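PDB 1E9R: conjugal transfer protein TRWB from Escherichia coli, which probably acts as a ring-forming, ATPase-like coupling protein that links DNA processing to the secretion channel during bacterial conjugation. Local coordinates for residues G186-E189 against G190-A193. Sequence-based numbering, arbitrary orientation.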
loop_
_atom_site.group_PDB
_atom_site.type_symbol
_atom_site.label_atom_id
_atom_site.label_comp_id
_atom_site.label_asym_id
_atom_site.label_seq_id
_atom_site.Cartn_x
_atom_site.Cartn_y
_atom_site.Cartn_z
ATOM N N GLY B 186 16.093 -4.239 -40.115
ATOM C CA GLY B 186 16.037 -4.732 -41.479
ATOM C C GLY B 186 15.639 -6.192 -41.537
ATOM O O GLY B 186 14.860 -6.604 -42.405
ATOM N N PHE B 187 16.182 -6.987 -40.615
ATOM C CA PHE B 187 15.851 -8.401 -40.570
ATOM C C PHE B 187 14.360 -8.551 -40.296
ATOM O O PHE B 187 13.685 -9.392 -40.886
ATOM C CB PHE B 187 16.632 -9.112 -39.475
ATOM C CG PHE B 187 16.376 -10.582 -39.437
ATOM C CD1 PHE B 187 16.971 -11.425 -40.366
ATOM C CD2 PHE B 187 15.486 -11.122 -38.518
ATOM C CE1 PHE B 187 16.685 -12.787 -40.384
ATOM C CE2 PHE B 187 15.190 -12.481 -38.524
ATOM C CZ PHE B 187 15.791 -13.316 -39.461
ATOM N N LEU B 188 13.846 -7.719 -39.397
ATOM C CA LEU B 188 12.430 -7.760 -39.043
ATOM C C LEU B 188 11.488 -7.319 -40.153
ATOM O O LEU B 188 10.297 -7.644 -40.117
ATOM C CB LEU B 188 12.170 -6.924 -37.795
ATOM C CG LEU B 188 12.673 -7.592 -36.518
ATOM C CD1 LEU B 188 12.492 -6.647 -35.343
ATOM C CD2 LEU B 188 11.914 -8.903 -36.300
ATOM N N GLU B 189 12.001 -6.575 -41.131
ATOM C CA GLU B 189 11.159 -6.140 -42.243
ATOM C C GLU B 189 10.511 -7.386 -42.835
ATOM O O GLU B 189 11.171 -8.404 -43.036
ATOM C CB GLU B 189 11.986 -5.441 -43.318
ATOM C CG GLU B 189 12.295 -3.988 -43.042
ATOM C CD GLU B 189 13.352 -3.447 -43.996
ATOM O OE1 GLU B 189 13.303 -3.792 -45.199
ATOM O OE2 GLU B 189 14.230 -2.677 -43.546
ATOM N N GLY B 190 9.217 -7.317 -43.103
ATOM C CA GLY B 190 8.546 -8.473 -43.655
ATOM C C GLY B 190 7.865 -9.314 -42.592
ATOM O O GLY B 190 7.077 -10.208 -42.911
ATOM N N THR B 191 8.170 -9.048 -41.322
ATOM C CA THR B 191 7.544 -9.783 -40.223
ATOM C C THR B 191 6.518 -8.895 -39.527
ATOM O O THR B 191 6.434 -7.687 -39.802
ATOM C CB THR B 191 8.563 -10.215 -39.162
ATOM O OG1 THR B 191 9.106 -9.053 -38.521
ATOM C CG2 THR B 191 9.681 -11.013 -39.797
ATOM N N LEU B 192 5.748 -9.494 -38.624
ATOM C CA LEU B 192 4.738 -8.756 -37.883
ATOM C C LEU B 192 5.357 -7.710 -36.958
ATOM O O LEU B 192 4.667 -6.799 -36.502
ATOM C CB LEU B 192 3.877 -9.720 -37.076
ATOM C CG LEU B 192 2.982 -10.644 -37.903
ATOM C CD1 LEU B 192 2.220 -11.576 -36.972
ATOM C CD2 LEU B 192 2.017 -9.807 -38.743
ATOM N N ALA B 193 6.657 -7.835 -36.704
ATOM C CA ALA B 193 7.363 -6.905 -35.829
ATOM C C ALA B 193 8.052 -5.765 -36.581
ATOM O O ALA B 193 8.736 -4.932 -35.972
ATOM C CB ALA B 193 8.395 -7.657 -34.996
#
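The flat group at the centre is the L188 peptide carbonyl, which T191 meets with both its backbone and its side chain. The other flat group, the F187 ring, stacks with W175 and makes a cation-pi contact with K160. T191 N points at L188 O over 2.8 Å, tilted 28° from the carbonyl plane, and closes a type II beta turn from L188 to T191. T191 OG1 would donate to the same oxygen, but its modelled separation from L188 O, 2.4 Å, makes the detail doubtful. With chi1 at 66°, T191 OG1 sits between its own backbone N and carbonyl carbon and also accepts A193 N at 3.3 Å, an ST turn. G190 fills the third place of the beta turn with positive phi (96°), where a CB would run into E189 O. L188 CD2 lies 3.6 Å from T191 OG1. L188 CD2 also packs on A193 CB at 4.0 Å. A valine in place of T191 would probably leave A193 N without its acceptor in this turn. The turn follows helix 181-188 in the chain and leads toward helix 201-217, lying against helix 141-163, where E156 OE1 accepts a hydrogen bond from L192 N and E156 touches T191 and A193, while L192 packs on I178 of a neighbouring subunit.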